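Local atomic coordinates of tailspike protein (Siphovirus 9NA, PDB entry 3RIQ), a protein that serves as the trimeric receptor-binding tailspike of a Salmonella phage, recognising lipopolysaccharide and probably cleaving its O-antigen chains as an endorhamnosidase. Residues 401-405 with 419-423; 437-443 with 455-461; 471-475 with 486-492. All coordinates share one frame; numbering follows the deposited sequence.

Interaction 1 (401-405 with 419-423)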
ATOM      1  N   SER A 401     -22.835 -14.208   4.482  1.00 17.14           N
ATOM      2  CA  SER A 401     -22.772 -14.949   3.231  1.00 18.23           C
ATOM      3  C   SER A 401     -21.405 -14.883   2.568  1.00 17.39           C
ATOM      4  O   SER A 401     -21.226 -15.382   1.457  1.00 19.56           O
ATOM      5  CB  SER A 401     -23.817 -14.407   2.263  1.00 19.39           C
ATOM      6  OG  SER A 401     -25.109 -14.641   2.783  1.00 23.67           O
ATOM      7  N   SER A 402     -20.422 -14.319   3.278  1.00 16.16           N
ATOM      8  CA  SER A 402     -19.091 -14.111   2.697  1.00 15.69           C
ATOM      9  C   SER A 402     -18.093 -15.129   3.193  1.00 15.61           C
ATOM     10  O   SER A 402     -18.351 -15.824   4.180  1.00 16.46           O
ATOM     11  CB  SER A 402     -18.600 -12.704   3.010  1.00 15.51           C
ATOM     12  OG  SER A 402     -19.459 -11.738   2.428  1.00 17.26           O
ATOM     13  N   GLU A 403     -16.953 -15.216   2.520  1.00 15.92           N
ATOM     14  CA  GLU A 403     -15.824 -15.975   3.045  1.00 15.65           C
ATOM     15  C   GLU A 403     -14.690 -15.035   3.426  1.00 15.26           C
ATOM     16  O   GLU A 403     -14.520 -13.972   2.824  1.00 16.05           O
ATOM     17  CB  GLU A 403     -15.374 -17.031   2.062  1.00 16.74           C
ATOM     18  CG  GLU A 403     -14.812 -16.499   0.783  1.00 17.41           C
ATOM     19  CD  GLU A 403     -14.407 -17.638  -0.131  1.00 18.93           C
ATOM     20  OE1 GLU A 403     -13.632 -18.519   0.307  1.00 21.98           O
ATOM     21  OE2 GLU A 403     -14.859 -17.675  -1.282  1.00 21.13           O
ATOM     22  N   VAL A 404     -13.930 -15.436   4.437  1.00 14.79           N
ATOM     23  CA  VAL A 404     -12.875 -14.617   5.011  0.50 15.70           C
ATOM     24  C   VAL A 404     -11.573 -15.429   5.120  1.00 15.59           C
ATOM     25  O   VAL A 404     -11.618 -16.635   5.340  1.00 17.42           O
ATOM     26  CB  VAL A 404     -13.313 -14.144   6.425  0.50 15.85           C
ATOM     27  CG1 VAL A 404     -12.349 -13.143   6.979  0.50 16.76           C
ATOM     28  CG2 VAL A 404     -14.703 -13.520   6.393  0.50 15.96           C
ATOM     29  N   SER A 405     -10.438 -14.755   4.984  1.00 15.07           N
ATOM     30  CA  SER A 405      -9.126 -15.366   5.235  0.50 14.81           C
ATOM     31  C   SER A 405      -8.190 -14.310   5.813  1.00 14.38           C
ATOM     32  O   SER A 405      -8.314 -13.119   5.503  1.00 14.81           O
ATOM     33  CB  SER A 405      -8.551 -15.958   3.955  0.50 14.92           C
ATOM     34  OG  SER A 405      -8.284 -14.925   3.040  0.50 14.90           O
ATOM     35  N   CYS A 419     -19.566 -15.509   9.379  1.00 15.08           N
ATOM     36  CA  CYS A 419     -19.440 -15.657   7.927  1.00 16.47           C
ATOM     37  C   CYS A 419     -19.701 -17.073   7.519  1.00 16.53           C
ATOM     38  O   CYS A 419     -20.020 -17.904   8.366  1.00 17.10           O
ATOM     39  CB  CYS A 419     -18.052 -15.188   7.429  1.00 17.11           C
ATOM     40  SG  CYS A 419     -16.750 -16.222   8.077  1.00 21.47           S
ATOM     41  N   THR A 420     -19.611 -17.357   6.220  1.00 16.91           N
ATOM     42  CA  THR A 420     -19.908 -18.700   5.730  1.00 17.06           C
ATOM     43  C   THR A 420     -18.706 -19.632   5.835  1.00 16.52           C
ATOM     44  O   THR A 420     -18.840 -20.838   6.114  1.00 16.20           O
ATOM     45  CB  THR A 420     -20.367 -18.660   4.259  1.00 18.44           C
ATOM     46  OG1 THR A 420     -21.653 -18.047   4.195  1.00 24.23           O
ATOM     47  CG2 THR A 420     -20.520 -20.056   3.685  1.00 20.81           C
ATOM     48  N   TYR A 421     -17.532 -19.079   5.577  1.00 15.98           N
ATOM     49  CA  TYR A 421     -16.312 -19.883   5.547  1.00 15.70           C
ATOM     50  C   TYR A 421     -15.141 -19.043   6.067  1.00 15.98           C
ATOM     51  O   TYR A 421     -14.969 -17.890   5.635  1.00 15.94           O
ATOM     52  CB  TYR A 421     -16.021 -20.376   4.101  1.00 15.53           C
ATOM     53  CG  TYR A 421     -14.747 -21.186   4.039  1.00 14.34           C
ATOM     54  CD1 TYR A 421     -14.725 -22.532   4.483  1.00 17.15           C
ATOM     55  CD2 TYR A 421     -13.548 -20.618   3.597  1.00 16.71           C
ATOM     56  CE1 TYR A 421     -13.531 -23.280   4.468  1.00 17.04           C
ATOM     57  CE2 TYR A 421     -12.356 -21.365   3.595  1.00 15.57           C
ATOM     58  CZ  TYR A 421     -12.356 -22.679   4.013  1.00 16.77           C
ATOM     59  OH  TYR A 421     -11.164 -23.382   4.024  1.00 19.04           O
ATOM     60  N   VAL A 422     -14.355 -19.645   6.958  0.50 15.05           N
ATOM     61  CA  VAL A 422     -13.144 -19.050   7.513  0.50 14.53           C
ATOM     62  C   VAL A 422     -11.977 -19.930   7.035  0.50 14.36           C
ATOM     63  O   VAL A 422     -11.971 -21.138   7.281  0.50 14.36           O
ATOM     64  CB  VAL A 422     -13.205 -19.018   9.076  0.50 13.85           C
ATOM     65  CG1 VAL A 422     -11.882 -18.596   9.655  0.50 13.74           C
ATOM     66  CG2 VAL A 422     -14.322 -18.080   9.581  0.50 12.68           C
ATOM     67  N   ALA A 423     -10.997 -19.333   6.367  1.00 15.01           N
ATOM     68  CA  ALA A 423      -9.895 -20.098   5.779  1.00 15.09           C
ATOM     69  C   ALA A 423      -8.877 -20.612   6.787  1.00 15.34           C
ATOM     70  O   ALA A 423      -8.779 -20.111   7.911  1.00 15.81           O
ATOM     71  CB  ALA A 423      -9.173 -19.230   4.734  1.00 16.26           C
TER
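Val404 N donates to Tyr421 O at 2.9 Å where 401-405 and 419-423 run side by side as successive coils of a right-handed parallel beta-helix. Val404 O in turn accepts from Ala423 N. Just ahead of these, at the corner where the chain changes faces, Thr420 N reaches Ser402 O at 2.8 Å.

Apolar contact is slight. In the conformer described, Val404 CG2 lies 3.8 Å from Cys419 SG on the buried side, the sulfur being turned between its own N and carbonyl carbon (chi1 65°).

On the other face, Glu403 and Tyr421 form a bridge pair whose side chains lie on the same side of the strands. Glu403 OE1 comes obliquely to Tyr421 CD2 at 3.9 Å, the carboxylate plane standing 89° from the ring. Gly411 of the second subunit packs against both residues.

The polar side chains at the corner serve the main chain: Thr420 OG1 bonds Pro400 O, and Ser402 OG bonds Gly378 O and Ser380 N on the preceding coil. Tyr421 N, by contrast, is buried without a partner. The chemistry thus implies coils joined chiefly through backbone amides, with hydroxyls tying down the corner.

Interaction 2 (437-443 with 455-461)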
ATOM      1  N   ASN A 437      -1.936 -15.141  33.319  1.00 19.26           N
ATOM      2  CA  ASN A 437      -1.292 -16.364  33.817  1.00 20.22           C
ATOM      3  C   ASN A 437      -1.690 -17.646  33.117  1.00 19.97           C
ATOM      4  O   ASN A 437      -0.925 -18.603  33.127  1.00 19.76           O
ATOM      5  CB  ASN A 437      -1.480 -16.519  35.330  1.00 21.59           C
ATOM      6  CG  ASN A 437      -0.716 -15.469  36.117  1.00 26.94           C
ATOM      7  OD1 ASN A 437       0.404 -15.057  35.753  1.00 31.67           O
ATOM      8  ND2 ASN A 437      -1.311 -15.036  37.217  1.00 31.06           N
ATOM      9  N   ALA A 438      -2.853 -17.652  32.469  1.00 19.48           N
ATOM     10  CA  ALA A 438      -3.272 -18.801  31.687  1.00 19.13           C
ATOM     11  C   ALA A 438      -3.574 -18.344  30.279  1.00 19.06           C
ATOM     12  O   ALA A 438      -3.981 -17.198  30.075  1.00 20.88           O
ATOM     13  CB  ALA A 438      -4.505 -19.467  32.316  1.00 20.13           C
ATOM     14  N   MET A 439      -3.382 -19.229  29.311  1.00 17.66           N
ATOM     15  CA  MET A 439      -3.767 -18.927  27.934  1.00 17.14           C
ATOM     16  C   MET A 439      -4.267 -20.193  27.279  1.00 15.47           C
ATOM     17  O   MET A 439      -4.067 -21.296  27.818  1.00 15.31           O
ATOM     18  CB  MET A 439      -2.627 -18.256  27.149  1.00 17.68           C
ATOM     19  CG  MET A 439      -1.503 -19.195  26.697  1.00 18.33           C
ATOM     20  SD  MET A 439      -0.195 -18.241  25.847  1.00 17.37           S
ATOM     21  CE  MET A 439      -1.064 -17.654  24.372  1.00 16.14           C
ATOM     22  N   THR A 440      -4.948 -20.035  26.137  1.00 15.29           N
ATOM     23  CA  THR A 440      -5.714 -21.123  25.555  1.00 16.03           C
ATOM     24  C   THR A 440      -5.616 -21.242  24.043  1.00 15.31           C
ATOM     25  O   THR A 440      -5.410 -20.247  23.345  1.00 14.99           O
ATOM     26  CB  THR A 440      -7.223 -20.996  25.885  1.00 16.10           C
ATOM     27  OG1 THR A 440      -7.675 -19.669  25.595  1.00 16.45           O
ATOM     28  CG2 THR A 440      -7.525 -21.347  27.357  1.00 17.92           C
ATOM     29  N   LEU A 441      -5.768 -22.478  23.559  1.00 15.30           N
ATOM     30  CA  LEU A 441      -6.202 -22.766  22.188  1.00 15.47           C
ATOM     31  C   LEU A 441      -7.635 -23.275  22.272  1.00 15.23           C
ATOM     32  O   LEU A 441      -7.894 -24.297  22.944  1.00 16.48           O
ATOM     33  CB  LEU A 441      -5.340 -23.883  21.552  1.00 15.60           C
ATOM     34  CG  LEU A 441      -5.991 -24.597  20.326  1.00 17.87           C
ATOM     35  CD1 LEU A 441      -6.084 -23.683  19.135  1.00 21.04           C
ATOM     36  CD2 LEU A 441      -5.215 -25.849  19.963  1.00 21.20           C
ATOM     37  N   SER A 442      -8.562 -22.578  21.603  1.00 14.83           N
ATOM     38  CA  SER A 442      -9.963 -22.987  21.576  1.00 15.78           C
ATOM     39  C   SER A 442     -10.364 -23.259  20.135  1.00 15.33           C
ATOM     40  O   SER A 442      -9.928 -22.515  19.227  1.00 15.99           O
ATOM     41  CB  SER A 442     -10.876 -21.919  22.167  1.00 16.83           C
ATOM     42  OG  SER A 442     -10.446 -21.516  23.453  1.00 20.00           O
ATOM     43  N   MET A 443     -11.180 -24.292  19.924  1.00 15.77           N
ATOM     44  CA  MET A 443     -11.668 -24.632  18.576  1.00 16.02           C
ATOM     45  C   MET A 443     -13.176 -24.727  18.617  1.00 16.16           C
ATOM     46  O   MET A 443     -13.732 -25.448  19.460  1.00 15.85           O
ATOM     47  CB  MET A 443     -11.042 -25.926  18.047  1.00 17.06           C
ATOM     48  CG  MET A 443      -9.509 -25.891  18.139  1.00 17.95           C
ATOM     49  SD  MET A 443      -8.582 -27.436  17.894  1.00 26.66           S
ATOM     50  CE  MET A 443      -9.486 -28.127  16.631  1.00 22.61           C
ATOM     51  N   LEU A 455     -13.406 -27.723  21.869  1.00 16.50           N
ATOM     52  CA  LEU A 455     -12.113 -28.141  22.430  1.00 15.21           C
ATOM     53  C   LEU A 455     -11.446 -26.937  23.059  1.00 15.52           C
ATOM     54  O   LEU A 455     -11.408 -25.875  22.428  1.00 15.18           O
ATOM     55  CB  LEU A 455     -11.219 -28.718  21.320  1.00 15.18           C
ATOM     56  CG  LEU A 455      -9.813 -29.246  21.655  1.00 15.21           C
ATOM     57  CD1 LEU A 455      -9.378 -30.254  20.587  1.00 15.91           C
ATOM     58  CD2 LEU A 455      -8.766 -28.114  21.803  1.00 15.25           C
ATOM     59  N   VAL A 456     -10.935 -27.082  24.280  1.00 15.73           N
ATOM     60  CA  VAL A 456     -10.073 -26.063  24.874  1.00 15.25           C
ATOM     61  C   VAL A 456      -8.824 -26.721  25.446  1.00 14.78           C
ATOM     62  O   VAL A 456      -8.921 -27.665  26.260  1.00 15.38           O
ATOM     63  CB  VAL A 456     -10.784 -25.291  26.016  1.00 15.81           C
ATOM     64  CG1 VAL A 456      -9.833 -24.260  26.587  1.00 15.86           C
ATOM     65  CG2 VAL A 456     -12.091 -24.638  25.522  1.00 15.73           C
ATOM     66  N   LEU A 457      -7.661 -26.277  24.976  1.00 14.24           N
ATOM     67  CA  LEU A 457      -6.355 -26.684  25.494  1.00 15.04           C
ATOM     68  C   LEU A 457      -5.766 -25.495  26.278  1.00 15.02           C
ATOM     69  O   LEU A 457      -5.626 -24.413  25.718  1.00 15.88           O
ATOM     70  CB  LEU A 457      -5.428 -27.037  24.323  1.00 15.68           C
ATOM     71  CG  LEU A 457      -3.963 -27.424  24.614  1.00 14.47           C
ATOM     72  CD1 LEU A 457      -3.882 -28.802  25.334  1.00 15.55           C
ATOM     73  CD2 LEU A 457      -3.114 -27.410  23.335  1.00 16.61           C
ATOM     74  N   THR A 458      -5.430 -25.696  27.548  1.00 16.13           N
ATOM     75  CA  THR A 458      -5.029 -24.591  28.425  1.00 16.10           C
ATOM     76  C   THR A 458      -3.608 -24.794  28.940  1.00 15.59           C
ATOM     77  O   THR A 458      -3.246 -25.911  29.367  1.00 16.69           O
ATOM     78  CB  THR A 458      -5.973 -24.510  29.655  1.00 16.59           C
ATOM     79  OG1 THR A 458      -7.336 -24.415  29.205  1.00 17.86           O
ATOM     80  CG2 THR A 458      -5.627 -23.311  30.537  1.00 16.26           C
ATOM     81  N   ALA A 459      -2.817 -23.729  28.887  1.00 15.61           N
ATOM     82  CA  ALA A 459      -1.509 -23.645  29.548  1.00 15.41           C
ATOM     83  C   ALA A 459      -1.714 -22.721  30.728  1.00 16.63           C
ATOM     84  O   ALA A 459      -2.016 -21.542  30.525  1.00 16.50           O
ATOM     85  CB  ALA A 459      -0.514 -23.009  28.601  1.00 16.14           C
ATOM     86  N   ASP A 460      -1.557 -23.228  31.956  1.00 18.04           N
ATOM     87  CA  ASP A 460      -1.846 -22.400  33.126  1.00 19.26           C
ATOM     88  C   ASP A 460      -0.597 -22.273  33.978  1.00 19.27           C
ATOM     89  O   ASP A 460      -0.195 -23.246  34.633  1.00 18.93           O
ATOM     90  CB  ASP A 460      -3.009 -23.030  33.918  1.00 20.83           C
ATOM     91  CG  ASP A 460      -3.428 -22.200  35.128  1.00 23.75           C
ATOM     92  OD1 ASP A 460      -4.612 -22.314  35.519  1.00 28.51           O
ATOM     93  OD2 ASP A 460      -2.599 -21.447  35.689  1.00 26.65           O
ATOM     94  N   CYS A 461       0.017 -21.086  33.986  1.00 18.71           N
ATOM     95  CA  CYS A 461       1.267 -20.880  34.717  1.00 18.83           C
ATOM     96  C   CYS A 461       0.992 -20.620  36.182  1.00 19.70           C
ATOM     97  O   CYS A 461       0.309 -19.658  36.531  1.00 21.17           O
ATOM     98  CB  CYS A 461       2.048 -19.705  34.126  1.00 17.78           C
ATOM     99  SG  CYS A 461       3.611 -19.386  35.026  1.00 19.46           S
TER
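Met439 and Ala459 form a hydrogen-bonded pair in the antiparallel hairpin 437-443 with 455-461, each amide serving the other's carbonyl: Met439 N to Ala459 O and Ala459 N to Met439 O, both 2.9 Å. Leu441 and Leu457 repeat the exchange, Leu457 N meeting Leu441 O at 2.8 Å and a nearly straight 172°. One end is closed by Cys461 N on Asn437 O; at the other, Met443 N finds Leu455 O at 3.0 Å, whereas the return bond from Leu455 N to Met443 O is weak.

Amides facing outward are served elsewhere. Thr440 N donates to Asn429 OD1 of the second subunit, and the backbones of Val456, Thr458 and Asp460 bond to Ser476, Lys474 and Ile472 of strand 470-479. On the Asp460 carboxylate, OD2 accepts from Gln462 NE2, and OD1 has a long, weak ion pair with Lys474 NZ.

Thr440 CG2 lies alongside Thr458 OG1 at 3.6 Å. The buried face is apolar: Met443, bent at chi3 (39°), sets SD 4.0 Å from Leu455 CD2.

Strand 455-461 is flanked by 438-444 and 470-479 within an antiparallel sheet. On the other edge of 438-444, Leu441, Ser442 and Met443 pair in parallel with a strand of the second subunit, continuing the sheet across the trimer interface.

Interaction 3 (471-475 with 486-492)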
ATOM      1  N   SER A 471       3.695 -25.101  35.789  1.00 17.65           N
ATOM      2  CA  SER A 471       2.430 -25.020  35.078  1.00 17.20           C
ATOM      3  C   SER A 471       1.564 -26.275  35.214  1.00 17.31           C
ATOM      4  O   SER A 471       2.046 -27.372  35.569  1.00 17.63           O
ATOM      5  CB  SER A 471       2.669 -24.762  33.575  1.00 17.32           C
ATOM      6  OG  SER A 471       3.143 -25.952  32.935  1.00 16.70           O
ATOM      7  N   ILE A 472       0.290 -26.092  34.870  1.00 18.04           N
ATOM      8  CA  ILE A 472      -0.647 -27.191  34.679  1.00 16.83           C
ATOM      9  C   ILE A 472      -1.122 -27.135  33.224  1.00 16.00           C
ATOM     10  O   ILE A 472      -1.380 -26.041  32.698  1.00 16.87           O
ATOM     11  CB  ILE A 472      -1.857 -27.077  35.638  1.00 16.83           C
ATOM     12  CG1 ILE A 472      -1.394 -27.008  37.097  1.00 21.45           C
ATOM     13  CG2 ILE A 472      -2.782 -28.269  35.458  1.00 17.69           C
ATOM     14  CD1 ILE A 472      -2.540 -26.630  38.065  1.00 25.93           C
ATOM     15  N   VAL A 473      -1.161 -28.293  32.548  1.00 15.95           N
ATOM     16  CA  VAL A 473      -1.714 -28.378  31.181  1.00 15.71           C
ATOM     17  C   VAL A 473      -3.088 -29.054  31.270  1.00 16.07           C
ATOM     18  O   VAL A 473      -3.257 -30.023  32.030  1.00 15.75           O
ATOM     19  CB  VAL A 473      -0.729 -29.163  30.308  1.00 16.58           C
ATOM     20  CG1 VAL A 473      -1.357 -29.629  28.948  1.00 16.46           C
ATOM     21  CG2 VAL A 473       0.536 -28.317  30.085  1.00 17.40           C
ATOM     22  N   LYS A 474      -4.061 -28.571  30.515  1.00 15.94           N
ATOM     23  CA  LYS A 474      -5.420 -29.089  30.575  1.00 16.09           C
ATOM     24  C   LYS A 474      -5.962 -29.239  29.172  1.00 15.60           C
ATOM     25  O   LYS A 474      -5.606 -28.439  28.274  1.00 16.05           O
ATOM     26  CB  LYS A 474      -6.354 -28.154  31.350  1.00 17.40           C
ATOM     27  CG  LYS A 474      -5.826 -27.706  32.685  1.00 18.39           C
ATOM     28  CD  LYS A 474      -6.683 -26.570  33.225  1.00 21.65           C
ATOM     29  CE  LYS A 474      -6.114 -26.083  34.533  1.00 26.68           C
ATOM     30  NZ  LYS A 474      -6.869 -24.932  35.126  1.00 28.06           N
ATOM     31  N   LEU A 475      -6.850 -30.209  28.973  1.00 15.45           N
ATOM     32  CA  LEU A 475      -7.522 -30.392  27.683  1.00 15.92           C
ATOM     33  C   LEU A 475      -8.913 -30.943  27.948  1.00 16.14           C
ATOM     34  O   LEU A 475      -9.047 -31.926  28.699  1.00 15.93           O
ATOM     35  CB  LEU A 475      -6.729 -31.353  26.779  1.00 15.22           C
ATOM     36  CG  LEU A 475      -7.334 -31.731  25.414  1.00 14.62           C
ATOM     37  CD1 LEU A 475      -7.539 -30.483  24.521  1.00 14.37           C
ATOM     38  CD2 LEU A 475      -6.485 -32.814  24.675  1.00 16.00           C
ATOM     39  N   GLU A 486     -11.979 -33.745  31.299  1.00 18.69           N
ATOM     40  CA  GLU A 486     -10.776 -32.942  31.299  1.00 18.97           C
ATOM     41  C   GLU A 486      -9.579 -33.739  31.733  1.00 18.88           C
ATOM     42  O   GLU A 486      -9.550 -34.273  32.855  1.00 20.45           O
ATOM     43  CB  GLU A 486     -10.936 -31.705  32.194  1.00 18.16           C
ATOM     44  CG  GLU A 486      -9.696 -30.811  32.224  1.00 20.19           C
ATOM     45  CD  GLU A 486     -10.016 -29.385  32.620  1.00 20.20           C
ATOM     46  OE1 GLU A 486     -11.025 -28.852  32.121  1.00 22.32           O
ATOM     47  OE2 GLU A 486      -9.257 -28.796  33.435  1.00 20.57           O
ATOM     48  N   LEU A 487      -8.605 -33.863  30.838  1.00 17.67           N
ATOM     49  CA  LEU A 487      -7.317 -34.361  31.271  1.00 18.37           C
ATOM     50  C   LEU A 487      -6.490 -33.221  31.789  1.00 16.81           C
ATOM     51  O   LEU A 487      -6.588 -32.094  31.266  1.00 15.66           O
ATOM     52  CB  LEU A 487      -6.608 -35.134  30.168  1.00 20.77           C
ATOM     53  CG  LEU A 487      -5.736 -34.500  29.124  1.00 21.98           C
ATOM     54  CD1 LEU A 487      -4.425 -33.941  29.658  1.00 23.10           C
ATOM     55  CD2 LEU A 487      -5.436 -35.503  28.016  1.00 21.43           C
ATOM     56  N   GLN A 488      -5.658 -33.507  32.784  1.00 16.25           N
ATOM     57  CA  GLN A 488      -4.683 -32.519  33.226  1.00 16.29           C
ATOM     58  C   GLN A 488      -3.318 -33.155  33.374  1.00 16.36           C
ATOM     59  O   GLN A 488      -3.210 -34.377  33.593  1.00 16.87           O
ATOM     60  CB  GLN A 488      -5.101 -31.890  34.566  1.00 16.33           C
ATOM     61  CG  GLN A 488      -6.551 -31.372  34.592  1.00 16.90           C
ATOM     62  CD  GLN A 488      -6.875 -30.587  35.855  1.00 17.57           C
ATOM     63  OE1 GLN A 488      -6.272 -30.804  36.914  1.00 18.90           O
ATOM     64  NE2 GLN A 488      -7.796 -29.633  35.736  1.00 18.35           N
ATOM     65  N   LEU A 489      -2.269 -32.336  33.256  1.00 16.03           N
ATOM     66  CA  LEU A 489      -0.898 -32.775  33.545  0.50 16.63           C
ATOM     67  C   LEU A 489      -0.267 -31.847  34.573  1.00 16.37           C
ATOM     68  O   LEU A 489      -0.372 -30.615  34.457  1.00 16.91           O
ATOM     69  CB  LEU A 489      -0.013 -32.782  32.292  0.50 17.10           C
ATOM     70  CG  LEU A 489      -0.368 -33.696  31.114  0.50 17.54           C
ATOM     71  CD1 LEU A 489      -0.215 -35.177  31.433  0.50 18.03           C
ATOM     72  CD2 LEU A 489      -1.749 -33.410  30.627  0.50 20.92           C
ATOM     73  N   ASN A 490       0.375 -32.452  35.582  1.00 17.13           N
ATOM     74  CA  ASN A 490       1.140 -31.733  36.610  1.00 17.53           C
ATOM     75  C   ASN A 490       0.298 -30.899  37.600  1.00 17.43           C
ATOM     76  O   ASN A 490       0.772 -29.878  38.110  1.00 17.91           O
ATOM     77  CB  ASN A 490       2.278 -30.889  35.975  1.00 18.08           C
ATOM     78  CG  ASN A 490       3.349 -30.493  36.993  1.00 17.74           C
ATOM     79  OD1 ASN A 490       3.719 -31.325  37.859  1.00 17.24           O
ATOM     80  ND2 ASN A 490       3.829 -29.238  36.925  1.00 18.98           N
ATOM     81  N   ARG A 491      -0.934 -31.326  37.905  1.00 18.10           N
ATOM     82  CA  ARG A 491      -1.692 -30.584  38.918  1.00 18.78           C
ATOM     83  C   ARG A 491      -0.929 -30.609  40.250  1.00 19.87           C
ATOM     84  O   ARG A 491      -0.518 -31.674  40.720  1.00 19.44           O
ATOM     85  CB  ARG A 491      -3.120 -31.118  39.104  1.00 18.17           C
ATOM     86  CG  ARG A 491      -3.870 -30.359  40.221  1.00 18.74           C
ATOM     87  CD  ARG A 491      -5.338 -30.737  40.251  1.00 20.44           C
ATOM     88  NE  ARG A 491      -6.007 -30.216  41.445  1.00 20.65           N
ATOM     89  CZ  ARG A 491      -6.526 -28.998  41.612  1.00 22.50           C
ATOM     90  NH1 ARG A 491      -6.501 -28.065  40.649  1.00 21.92           N
ATOM     91  NH2 ARG A 491      -7.075 -28.716  42.795  1.00 25.93           N
ATOM     92  N   LEU A 492      -0.774 -29.424  40.837  1.00 19.88           N
ATOM     93  CA  LEU A 492      -0.061 -29.225  42.113  1.00 21.80           C
ATOM     94  C   LEU A 492       1.407 -29.670  42.126  1.00 21.01           C
ATOM     95  O   LEU A 492       2.017 -29.870  43.182  1.00 21.91           O
ATOM     96  CB  LEU A 492      -0.848 -29.805  43.311  1.00 22.28           C
ATOM     97  CG  LEU A 492      -2.001 -28.869  43.714  1.00 26.44           C
ATOM     98  CD1 LEU A 492      -2.907 -29.531  44.727  1.00 28.96           C
ATOM     99  CD2 LEU A 492      -1.509 -27.495  44.232  1.00 29.79           C
TER
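Glu486 turns its CG away from the backbone N (chi1 -180°), and its extended chain carries the carboxylate across the flank of Lys474, whose own CG stands anti to the carbonyl carbon. The setting is a beta hairpin of strands 470-479 and 482-489, part of the antiparallel sheet that follows the beta-helix. Glu486 OE2 touches the lysine's methylene chain, 3.4 Å from Lys474 CD; Lys474 NZ, 4.8 Å from Glu486 OE2, keeps its long, weak ion pair with Asp460. Gln488 runs beside Lys474 in the same direction and donates from NE2 to Glu486 OE2 at 2.9 Å, from the anti side and 25° out of the carboxylate plane; this bond probably limits rotation of the acid. The same NE2 also meets Glu512 of the third subunit.

Paired backbone bonds link Val473 with Leu489 and Leu475 with Leu487, the shortest joining Leu489 N to Val473 O at 2.8 Å. On the leucine face, Leu475 CB meets Leu487 CG at 4.0 Å. Where 486-489 ends, Ile472 lays CG1 against Asn490 O at 3.7 Å and Arg491 CA. Arg491 NE and Ser471 OG bond the third subunit, through Ser509 and Ser454. Asn490 takes over from the backbone amides: OD1 accepts from Lys495 N, while ND2, also bonded to Gln479 of the third subunit, donates to Ser471 O at 2.9 Å, that oxygen lying 21° out of the asparagine amide plane.

Overall arrangement
Interactions 2 and 3 belong to one antiparallel sheet, their strands 455-461 and 470-479 being direct neighbours, with centres about 10 Å apart. Interaction 1 lies apart, its centre about 25 Å from that of interaction 2, near the last coils of the parallel beta-helix. Interactions 1 and 3 are mostly buried, whereas interaction 2 is only partly so. Main-chain bonding dominates all three: in interaction 1 both segments donate but no two residues exchange bonds, while both hairpins bond reciprocally. Polar side chains differ more: they fasten a corner in interaction 1, Asn429 of the second subunit meets a backbone amide in interaction 2, and interaction 3 adds an amide-to-carboxylate bond and several links to the third subunit.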